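Local coordinates for protein 6-phospho-beta-d glycosidase (Streptococcus pyogenes, PDB 5FOO) that probably hydrolyses 6-phospho-beta-glucosides as a family 1 glycoside hydrolase, and is seen here with 6-phosphocyclophellitol in its pocket, at residues D140-F145 / A197-K202; R376-T381 / V443-A448; T398-G403 / F411-W416. The protein carries 1 engineered substitution. One frame throughout, in Å; residues are numbered along the deposited sequence.

Contact 1. Residues D140-F145 / A197-K202; sequences DLFVAF and ALATAK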
loop_
_atom_site.group_PDB
_atom_site.type_symbol
_atom_site.label_atom_id
_atom_site.label_comp_id
_atom_site.label_asym_id
_atom_site.label_seq_id
_atom_site.Cartn_x
_atom_site.Cartn_y
_atom_site.Cartn_z
ATOM N N ASP A 140 18.712 2.385 -8.887
ATOM C CA ASP A 140 19.756 1.333 -8.780
ATOM C C ASP A 140 20.111 1.034 -7.347
ATOM O O ASP A 140 20.334 -0.095 -7.032
ATOM C CB ASP A 140 21.032 1.717 -9.544
ATOM C CG ASP A 140 20.880 1.567 -11.059
ATOM O OD1 ASP A 140 20.082 0.757 -11.545
ATOM O OD2 ASP A 140 21.575 2.266 -11.792
ATOM N N LEU A 141 20.187 2.043 -6.473
ATOM C CA LEU A 141 20.482 1.795 -5.076
ATOM C C LEU A 141 19.296 1.010 -4.372
ATOM O O LEU A 141 19.516 0.159 -3.493
ATOM C CB LEU A 141 20.774 3.104 -4.360
ATOM C CG LEU A 141 21.922 3.958 -4.880
ATOM C CD1 LEU A 141 22.128 5.184 -4.022
ATOM C CD2 LEU A 141 23.214 3.152 -4.964
ATOM N N PHE A 142 18.066 1.293 -4.791
ATOM C CA PHE A 142 16.902 0.537 -4.319
ATOM C C PHE A 142 17.031 -0.957 -4.694
ATOM O O PHE A 142 16.770 -1.849 -3.886
ATOM C CB PHE A 142 15.611 1.182 -4.852
ATOM C CG PHE A 142 14.345 0.470 -4.503
ATOM C CD1 PHE A 142 13.943 0.351 -3.204
ATOM C CD2 PHE A 142 13.514 0.016 -5.504
ATOM C CE1 PHE A 142 12.779 -0.255 -2.892
ATOM C CE2 PHE A 142 12.350 -0.621 -5.185
ATOM C CZ PHE A 142 11.992 -0.764 -3.886
ATOM N N VAL A 143 17.484 -1.207 -5.900
ATOM C CA VAL A 143 17.737 -2.583 -6.364
ATOM C C VAL A 143 18.776 -3.270 -5.532
ATOM O O VAL A 143 18.616 -4.417 -5.177
ATOM C CB VAL A 143 18.183 -2.622 -7.858
ATOM C CG1 VAL A 143 18.634 -4.020 -8.300
ATOM C CG2 VAL A 143 17.050 -2.105 -8.744
ATOM N N ALA A 144 19.851 -2.585 -5.217
ATOM C CA ALA A 144 20.860 -3.174 -4.382
ATOM C C ALA A 144 20.331 -3.498 -2.990
ATOM O O ALA A 144 20.644 -4.573 -2.414
ATOM C CB ALA A 144 22.072 -2.292 -4.352
ATOM N N PHE A 145 19.501 -2.586 -2.433
ATOM C CA PHE A 145 18.779 -2.876 -1.191
ATOM C C PHE A 145 17.906 -4.146 -1.307
ATOM O O PHE A 145 17.903 -4.973 -0.404
ATOM C CB PHE A 145 17.930 -1.641 -0.786
ATOM C CG PHE A 145 16.774 -1.922 0.087
ATOM C CD1 PHE A 145 16.957 -2.417 1.365
ATOM C CD2 PHE A 145 15.478 -1.560 -0.314
ATOM C CE1 PHE A 145 15.879 -2.622 2.193
ATOM C CE2 PHE A 145 14.414 -1.800 0.497
ATOM C CZ PHE A 145 14.610 -2.318 1.752
ATOM N N ALA A 197 7.993 2.404 -11.753
ATOM C CA ALA A 197 7.663 1.252 -12.588
ATOM C C ALA A 197 8.913 0.496 -13.071
ATOM O O ALA A 197 8.917 -0.706 -13.060
ATOM C CB ALA A 197 6.863 1.684 -13.786
ATOM N N LEU A 198 9.922 1.237 -13.491
ATOM C CA LEU A 198 11.210 0.707 -13.860
ATOM C C LEU A 198 11.881 0.027 -12.662
ATOM O O LEU A 198 12.452 -1.058 -12.818
ATOM C CB LEU A 198 12.140 1.774 -14.412
ATOM C CG LEU A 198 13.591 1.314 -14.728
ATOM C CD1 LEU A 198 13.622 0.307 -15.854
ATOM C CD2 LEU A 198 14.431 2.512 -15.095
ATOM N N ALA A 199 11.828 0.654 -11.496
ATOM C CA ALA A 199 12.299 0.009 -10.264
ATOM C C ALA A 199 11.601 -1.302 -9.952
ATOM O O ALA A 199 12.226 -2.222 -9.509
ATOM C CB ALA A 199 12.168 0.951 -9.090
ATOM N N THR A 200 10.315 -1.366 -10.201
ATOM C CA THR A 200 9.539 -2.588 -10.017
ATOM C C THR A 200 10.140 -3.736 -10.872
ATOM O O THR A 200 10.418 -4.836 -10.364
ATOM C CB THR A 200 8.083 -2.392 -10.370
ATOM O OG1 THR A 200 7.509 -1.317 -9.600
ATOM C CG2 THR A 200 7.261 -3.664 -10.054
ATOM N N ALA A 201 10.385 -3.432 -12.140
ATOM C CA ALA A 201 10.913 -4.413 -13.092
ATOM C C ALA A 201 12.355 -4.812 -12.785
ATOM O O ALA A 201 12.685 -5.991 -12.864
ATOM C CB ALA A 201 10.803 -3.876 -14.508
ATOM N N LYS A 202 13.193 -3.862 -12.372
ATOM C CA LYS A 202 14.521 -4.160 -11.945
ATOM C C LYS A 202 14.625 -4.980 -10.657
ATOM O O LYS A 202 15.514 -5.833 -10.526
ATOM C CB LYS A 202 15.361 -2.894 -11.837
ATOM C CG LYS A 202 15.584 -2.262 -13.192
ATOM C CD LYS A 202 16.652 -1.179 -13.154
ATOM C CE LYS A 202 17.949 -1.822 -13.584
ATOM N NZ LYS A 202 19.057 -0.863 -13.486
#

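Contact 2. Residues R376-T381 / V443-A448; sequences RYRDET and VRRPKA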
loop_
_atom_site.group_PDB
_atom_site.type_symbol
_atom_site.label_atom_id
_atom_site.label_comp_id
_atom_site.label_asym_id
_atom_site.label_seq_id
_atom_site.Cartn_x
_atom_site.Cartn_y
_atom_site.Cartn_z
ATOM N N ARG A 376 -15.315 6.197 23.078
ATOM C CA ARG A 376 -16.732 6.276 23.210
ATOM C C ARG A 376 -17.450 4.947 23.088
ATOM O O ARG A 376 -18.517 4.862 23.623
ATOM C CB ARG A 376 -17.307 7.290 22.215
ATOM C CG ARG A 376 -16.944 8.739 22.539
ATOM C CD ARG A 376 -17.822 9.696 21.742
ATOM N NE ARG A 376 -17.631 9.427 20.317
ATOM C CZ ARG A 376 -16.676 9.961 19.549
ATOM N NH1 ARG A 376 -15.835 10.870 20.024
ATOM N NH2 ARG A 376 -16.590 9.608 18.276
ATOM N N TYR A 377 -16.880 3.931 22.419
ATOM C CA TYR A 377 -17.559 2.659 22.196
ATOM C C TYR A 377 -17.115 1.534 23.117
ATOM O O TYR A 377 -17.507 0.385 22.910
ATOM C CB TYR A 377 -17.438 2.189 20.735
ATOM C CG TYR A 377 -17.920 3.171 19.686
ATOM C CD1 TYR A 377 -17.079 4.192 19.194
ATOM C CD2 TYR A 377 -19.215 3.070 19.159
ATOM C CE1 TYR A 377 -17.525 5.090 18.222
ATOM C CE2 TYR A 377 -19.668 3.965 18.181
ATOM C CZ TYR A 377 -18.827 4.966 17.715
ATOM O OH TYR A 377 -19.299 5.810 16.724
ATOM N N ARG A 378 -16.354 1.823 24.155
ATOM C CA ARG A 378 -16.027 0.733 25.078
ATOM C C ARG A 378 -17.284 0.328 25.860
ATOM O O ARG A 378 -18.087 1.166 26.202
ATOM C CB ARG A 378 -14.895 1.043 26.062
ATOM C CG ARG A 378 -13.896 2.094 25.669
ATOM C CD ARG A 378 -12.859 2.255 26.778
ATOM N NE ARG A 378 -11.924 1.217 26.542
ATOM C CZ ARG A 378 -10.828 1.306 25.799
ATOM N NH1 ARG A 378 -10.407 2.442 25.272
ATOM N NH2 ARG A 378 -10.134 0.213 25.632
ATOM N N ASP A 379 -17.456 -0.960 26.110
ATOM C CA ASP A 379 -18.530 -1.464 26.962
ATOM C C ASP A 379 -18.048 -1.631 28.431
ATOM O O ASP A 379 -16.915 -1.231 28.746
ATOM C CB ASP A 379 -19.029 -2.795 26.389
ATOM C CG ASP A 379 -17.998 -3.939 26.529
ATOM O OD1 ASP A 379 -16.887 -3.788 27.103
ATOM O OD2 ASP A 379 -18.312 -5.011 26.031
ATOM N N GLU A 380 -18.900 -2.256 29.283
ATOM C CA GLU A 380 -18.625 -2.568 30.715
ATOM C C GLU A 380 -17.241 -3.161 30.893
ATOM O O GLU A 380 -16.517 -2.783 31.819
ATOM C CB GLU A 380 -19.674 -3.538 31.324
ATOM N N THR A 381 -16.840 -4.060 29.991
ATOM C CA THR A 381 -15.572 -4.742 30.164
ATOM C C THR A 381 -14.348 -3.950 29.760
ATOM O O THR A 381 -13.261 -4.396 30.050
ATOM C CB THR A 381 -15.557 -6.148 29.515
ATOM O OG1 THR A 381 -14.353 -6.806 29.911
ATOM C CG2 THR A 381 -15.631 -6.144 27.990
ATOM N N VAL A 443 0.334 -0.741 25.320
ATOM C CA VAL A 443 -0.460 -1.913 25.638
ATOM C C VAL A 443 -1.542 -2.136 24.603
ATOM O O VAL A 443 -2.312 -1.207 24.262
ATOM C CB VAL A 443 -1.130 -1.737 27.021
ATOM C CG1 VAL A 443 -2.147 -2.870 27.324
ATOM C CG2 VAL A 443 -0.031 -1.668 28.064
ATOM N N ARG A 444 -1.662 -3.384 24.162
ATOM C CA ARG A 444 -2.690 -3.775 23.183
ATOM C C ARG A 444 -3.945 -4.314 23.873
ATOM O O ARG A 444 -3.885 -4.892 24.948
ATOM C CB ARG A 444 -2.187 -4.867 22.229
ATOM C CG ARG A 444 -1.247 -4.422 21.135
ATOM C CD ARG A 444 0.087 -4.006 21.672
ATOM N NE ARG A 444 1.125 -4.064 20.657
ATOM C CZ ARG A 444 1.920 -3.078 20.258
ATOM N NH1 ARG A 444 1.812 -1.810 20.717
ATOM N NH2 ARG A 444 2.858 -3.354 19.338
ATOM N N ARG A 445 -5.087 -4.132 23.236
ATOM C CA ARG A 445 -6.302 -4.743 23.669
ATOM C C ARG A 445 -7.201 -5.025 22.489
ATOM O O ARG A 445 -7.668 -4.089 21.827
ATOM C CB ARG A 445 -7.030 -3.812 24.649
ATOM C CG ARG A 445 -8.347 -4.440 25.042
ATOM C CD ARG A 445 -8.868 -4.002 26.394
ATOM N NE ARG A 445 -9.871 -5.000 26.784
ATOM C CZ ARG A 445 -10.677 -4.938 27.843
ATOM N NH1 ARG A 445 -10.635 -3.900 28.685
ATOM N NH2 ARG A 445 -11.552 -5.935 28.039
ATOM N N PRO A 446 -7.472 -6.311 22.221
ATOM C CA PRO A 446 -8.360 -6.686 21.089
ATOM C C PRO A 446 -9.690 -5.987 21.148
ATOM O O PRO A 446 -10.263 -5.869 22.234
ATOM C CB PRO A 446 -8.581 -8.178 21.306
ATOM C CG PRO A 446 -7.281 -8.636 21.942
ATOM C CD PRO A 446 -6.814 -7.497 22.827
ATOM N N LYS A 447 -10.198 -5.579 19.991
ATOM C CA LYS A 447 -11.533 -4.999 19.894
ATOM C C LYS A 447 -12.479 -6.122 19.508
ATOM O O LYS A 447 -12.043 -7.244 19.125
ATOM C CB LYS A 447 -11.598 -3.859 18.856
ATOM C CG LYS A 447 -10.460 -2.879 18.924
ATOM C CD LYS A 447 -10.646 -1.718 17.934
ATOM C CE LYS A 447 -9.389 -0.858 17.849
ATOM N NZ LYS A 447 -9.281 -0.027 16.625
ATOM N N ALA A 448 -13.778 -5.850 19.612
ATOM C CA ALA A 448 -14.744 -6.835 19.147
ATOM C C ALA A 448 -14.473 -7.345 17.728
ATOM O O ALA A 448 -14.796 -8.493 17.431
ATOM C CB ALA A 448 -16.146 -6.290 19.198
#

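Contact 3. Residues T398-G403 / F411-W416; sequences TYLHKG and FGYHVW. With JAZ (6-phosphocyclophellitol), chain G.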
loop_
_atom_site.group_PDB
_atom_site.type_symbol
_atom_site.label_atom_id
_atom_site.label_comp_id
_atom_site.label_asym_id
_atom_site.label_seq_id
_atom_site.Cartn_x
_atom_site.Cartn_y
_atom_site.Cartn_z
ATOM N N THR A 398 -18.127 -9.632 1.628
ATOM C CA THR A 398 -19.256 -10.232 0.929
ATOM C C THR A 398 -19.086 -9.982 -0.559
ATOM O O THR A 398 -19.386 -10.862 -1.407
ATOM C CB THR A 398 -20.598 -9.696 1.418
ATOM O OG1 THR A 398 -20.751 -10.017 2.803
ATOM C CG2 THR A 398 -21.699 -10.326 0.674
ATOM N N TYR A 399 -18.620 -8.789 -0.919
ATOM C CA TYR A 399 -18.448 -8.543 -2.324
ATOM C C TYR A 399 -17.194 -9.201 -2.893
ATOM O O TYR A 399 -17.188 -9.521 -4.060
ATOM C CB TYR A 399 -18.494 -7.072 -2.647
ATOM C CG TYR A 399 -19.895 -6.524 -2.655
ATOM C CD1 TYR A 399 -20.690 -6.648 -3.785
ATOM C CD2 TYR A 399 -20.415 -5.910 -1.538
ATOM C CE1 TYR A 399 -21.983 -6.164 -3.800
ATOM C CE2 TYR A 399 -21.705 -5.407 -1.533
ATOM C CZ TYR A 399 -22.475 -5.528 -2.678
ATOM O OH TYR A 399 -23.728 -5.026 -2.679
ATOM N N LEU A 400 -16.162 -9.407 -2.076
ATOM C CA LEU A 400 -14.993 -10.196 -2.503
ATOM C C LEU A 400 -15.432 -11.630 -2.796
ATOM O O LEU A 400 -15.048 -12.200 -3.789
ATOM C CB LEU A 400 -13.920 -10.183 -1.429
ATOM C CG LEU A 400 -12.595 -10.706 -1.877
ATOM C CD1 LEU A 400 -11.997 -9.822 -2.967
ATOM C CD2 LEU A 400 -11.673 -10.835 -0.689
ATOM N N HIS A 401 -16.259 -12.179 -1.943
ATOM C CA HIS A 401 -16.813 -13.543 -2.170
ATOM C C HIS A 401 -17.589 -13.647 -3.478
ATOM O O HIS A 401 -17.331 -14.533 -4.286
ATOM C CB HIS A 401 -17.671 -14.019 -1.007
ATOM C CG HIS A 401 -18.039 -15.472 -1.085
ATOM N ND1 HIS A 401 -19.175 -15.914 -1.721
ATOM C CD2 HIS A 401 -17.396 -16.586 -0.638
ATOM C CE1 HIS A 401 -19.222 -17.238 -1.661
ATOM N NE2 HIS A 401 -18.164 -17.665 -0.985
ATOM N N LYS A 402 -18.453 -12.667 -3.719
ATOM C CA LYS A 402 -19.159 -12.544 -4.989
ATOM C C LYS A 402 -18.196 -12.543 -6.160
ATOM O O LYS A 402 -18.383 -13.249 -7.113
ATOM C CB LYS A 402 -20.080 -11.307 -4.981
ATOM C CG LYS A 402 -21.201 -11.342 -6.026
ATOM C CD LYS A 402 -21.819 -9.967 -6.248
ATOM C CE LYS A 402 -22.738 -9.893 -7.460
ATOM N NZ LYS A 402 -23.073 -8.467 -7.761
ATOM N N GLY A 403 -17.102 -11.816 -6.076
ATOM C CA GLY A 403 -16.109 -11.808 -7.155
ATOM C C GLY A 403 -15.383 -13.147 -7.362
ATOM O O GLY A 403 -15.190 -13.571 -8.483
ATOM N N PHE A 411 -6.840 -14.715 -3.829
ATOM C CA PHE A 411 -6.328 -15.766 -2.945
ATOM C C PHE A 411 -6.206 -15.258 -1.526
ATOM O O PHE A 411 -5.692 -15.982 -0.671
ATOM C CB PHE A 411 -4.978 -16.313 -3.464
ATOM C CG PHE A 411 -3.883 -15.272 -3.533
ATOM C CD1 PHE A 411 -3.157 -14.917 -2.388
ATOM C CD2 PHE A 411 -3.602 -14.609 -4.731
ATOM C CE1 PHE A 411 -2.143 -13.952 -2.430
ATOM C CE2 PHE A 411 -2.554 -13.683 -4.797
ATOM C CZ PHE A 411 -1.834 -13.346 -3.637
ATOM N N GLY A 412 -6.683 -14.041 -1.219
ATOM C CA GLY A 412 -6.547 -13.557 0.178
ATOM C C GLY A 412 -7.144 -12.203 0.532
ATOM O O GLY A 412 -7.529 -11.459 -0.362
ATOM N N TYR A 413 -7.192 -11.901 1.839
ATOM C CA TYR A 413 -7.781 -10.670 2.365
ATOM C C TYR A 413 -7.008 -10.246 3.599
ATOM O O TYR A 413 -6.837 -11.001 4.553
ATOM C CB TYR A 413 -9.213 -10.946 2.713
ATOM C CG TYR A 413 -9.950 -9.782 3.316
ATOM C CD1 TYR A 413 -10.391 -8.710 2.541
ATOM C CD2 TYR A 413 -10.210 -9.744 4.652
ATOM C CE1 TYR A 413 -11.092 -7.676 3.109
ATOM C CE2 TYR A 413 -10.904 -8.718 5.203
ATOM C CZ TYR A 413 -11.335 -7.684 4.452
ATOM O OH TYR A 413 -12.009 -6.671 5.112
ATOM N N HIS A 414 -6.460 -9.051 3.545
ATOM C CA HIS A 414 -5.706 -8.478 4.631
ATOM C C HIS A 414 -6.463 -7.170 5.100
ATOM O O HIS A 414 -6.674 -6.239 4.346
ATOM C CB HIS A 414 -4.251 -8.170 4.177
ATOM C CG HIS A 414 -3.274 -9.284 4.386
ATOM N ND1 HIS A 414 -1.916 -9.104 4.288
ATOM C CD2 HIS A 414 -3.455 -10.587 4.734
ATOM C CE1 HIS A 414 -1.299 -10.244 4.553
ATOM N NE2 HIS A 414 -2.220 -11.158 4.826
ATOM N N VAL A 415 -6.798 -7.130 6.373
ATOM C CA VAL A 415 -7.379 -5.995 7.014
ATOM C C VAL A 415 -6.262 -4.943 7.282
ATOM O O VAL A 415 -5.228 -5.229 7.879
ATOM C CB VAL A 415 -8.038 -6.366 8.355
ATOM C CG1 VAL A 415 -8.658 -5.097 8.949
ATOM C CG2 VAL A 415 -9.120 -7.423 8.171
ATOM N N TRP A 416 -6.517 -3.704 6.868
ATOM C CA TRP A 416 -5.777 -2.575 7.401
ATOM C C TRP A 416 -6.404 -2.046 8.712
ATOM O O TRP A 416 -7.554 -1.575 8.638
ATOM C CB TRP A 416 -5.645 -1.443 6.400
ATOM C CG TRP A 416 -4.655 -0.458 6.939
ATOM C CD1 TRP A 416 -4.893 0.610 7.802
ATOM C CD2 TRP A 416 -3.303 -0.490 6.706
ATOM N NE1 TRP A 416 -3.709 1.215 8.132
ATOM C CE2 TRP A 416 -2.716 0.587 7.444
ATOM C CE3 TRP A 416 -2.492 -1.292 5.906
ATOM C CZ2 TRP A 416 -1.368 0.831 7.423
ATOM C CZ3 TRP A 416 -1.146 -1.044 5.872
ATOM C CH2 TRP A 416 -0.585 0.011 6.600
HETATM C C2 JAZ G . -2.635 4.008 5.430
HETATM C C3 JAZ G . -1.775 2.930 4.739
HETATM C C4 JAZ G . -2.046 2.906 3.238
HETATM C C5 JAZ G . -3.511 2.649 2.914
HETATM C C6 JAZ G . -4.400 3.614 3.668
HETATM C C7 JAZ G . -4.093 3.647 5.166
HETATM C C8 JAZ G . -5.086 4.505 5.944
HETATM O O9 JAZ G . -4.951 5.843 5.472
HETATM P P10 JAZ G . -5.231 7.045 6.472
HETATM O O11 JAZ G . -4.942 8.256 5.656
HETATM O O12 JAZ G . -4.545 6.848 7.758
HETATM O O13 JAZ G . -6.654 6.952 6.811
HETATM O O14 JAZ G . -4.310 4.917 3.076
HETATM O O15 JAZ G . -2.436 3.987 6.848
HETATM O O16 JAZ G . -0.431 3.281 4.956
HETATM O O17 JAZ G . -1.226 1.935 2.612
#

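Contact 1. Residues D140-F145 / A197-K202
Asp140 opens the contact with a salt bridge to Lys202, the carboxylate oxygen OD1 lying 2.7 Å from NZ and met nearly along its own C-O direction. The lysine reaches it by a bend in the middle of its chain: chi3 is 96°, well away from a staggered value, and the butyl arm turns there to carry its ammonium group over to the aspartate.

Two residues on, Phe142 meets Ala199. Ring atom CD2 lies 3.9 Å from the methyl CB, which approaches the ring obliquely. The rest of this buried ring is packed by aromatic neighbours, with Trp133 edge-to-face to it and Trp79 and His163 also against it, while Val203 extends the helix surface begun by Ala199.

Val143 follows, its CG2 methyl 3.6 Å from Lys202 CB, the two side chains crossing at about a right angle. The nearest pair of alpha carbons across the contact also falls here, Val143 CA to Lys202 CA at 6.6 Å.

The two outer helices of the (beta/alpha)8 barrel that meet here, 136-153 and 186-208, run in broadly the same direction; the short segments cross at -34° with their axes 9.6 Å apart. A small alanine methyl facing a phenylalanine lies on the buried side, and the ion pair lies on the exposed side. Lys202 packs its CB on Val143 and carries its ammonium group to Asp140 at the exposed end, where solvent would probably screen the pair, so the ionic contribution is likely modest.

Contact 2. Residues R376-T381 / V443-A448
The guanidinium group of Arg445 is the flat group that carries this contact, and Thr381 meets it at its edge: its backbone carbonyl O lies near the guanidinium plane, tilted 15° out of it, and OG1 lies in it. At the edge of a second guanidinium, that of Arg378, sits Arg445 CD, a loose approach of 4.5 Å from Arg378 NH2. The motif is a two-stranded antiparallel hairpin, 435-437 with 444-446, whose second strand sends an arginine out to the loop between barrel strand 362-367 and helix 387-405.

Arg445 gets there by full extension: CG is anti to the backbone N (chi1 177°), and the chain stays stretched as far as NE. Its terminal nitrogens then grip one atom end-on, NH1 at 3.0 Å and NH2 at 3.1 Å from Thr381 O. Both come from the same face of the carbonyl plane, but NH1 stays nearer to that plane, whereas NH2 stands well above it. Neither bond is straight, as expected when two N-H groups converge on a single oxygen.

The two positive groups remain apart, Arg378 NH2 and Arg445 NH1 being 5.1 Å from each other. Arg378 has its own acid, a salt bridge from NH2 to Glu436 on the other hairpin strand, and its NE donates to Gly382 O. Both arginines thus tie this surface loop to the hairpin. The threonine hydroxyl adds a hold of its own: Thr381 OG1, anti to the backbone N (chi1 -171°), accepts a weak hydrogen bond from Arg445 NH2 at 3.5 Å.

Contact 3. Residues T398-G403 / F411-W416
A single leucine methyl makes the whole touch between helix and strand here: Leu400 CD2 reaches Gly412 and Tyr413, and no hydrogen bond passes between the two segments. The methyl lies 4.1 Å from Tyr413 CD1, approaching the ring obliquely, and 4.2 Å from Tyr413 CB. It also stands 4.2 Å from Gly412 O, a van der Waals neighbour. With CG anti to the backbone N (chi1 -168°), the branched end of Leu400 swings toward the strand. Of its two methyls, CD2 is the one that meets it. The alpha carbons of Leu400 and Tyr413 are 8.7 Å apart, bridged by Leu400 CD2 and the Tyr413 ring.

Helix 387-405, which links barrel strand 362-367 to the last strand of the (beta/alpha)8 barrel, 410-416, packs on the outside of the latter. Phe8, Trp362 and Val346 add to the apolar surroundings of Leu400, and Leu393 and Leu397 from the same helix pack on Tyr413. The tyrosine's polar end is satisfied within this core by a hydrogen bond between OH and Asn367 OD1.

At the far end of the strand, Trp416 belongs to the ligand pocket. One face of its indole carries the carbocycle of 6-phosphocyclophellitol, with C3 3.4 Å above the plane and offset toward the rim, nearest CZ2. Indole NE1 is 3.3 Å from O15 of the ligand. Tyr432, which hydrogen-bonds the ligand, meets the Trp416 ring edge-to-face.

The chemistry thus changes along one strand. Between helix and strand there is only van der Waals contact, whereas at the ligand it is a flat aromatic platform under a sugar-like ring, an arrangement consistent with CH-pi recognition in glycosidases.

All three contacts lie in one (beta/alpha)8-barrel domain, contact 2 on a loop and hairpin outside the barrel sheet, and none touches another. Contact 1 pairs two outer helices across the chain's centre from the others, its centre about 30 Å from that of contact 3 and about 43 Å from that of contact 2. Contact 3 is nested in the chain between the two segments of contact 2; their centres are about 25 Å apart, though their nearest atoms approach to about 8 Å. Only contact 3 includes a residue of the ligand pocket, Trp416, and so runs from the outer helix layer to 6-phosphocyclophellitol. Contact 1 is partly buried, while contact 2 lies at the surface, its centre about 27 Å from the chain's centre.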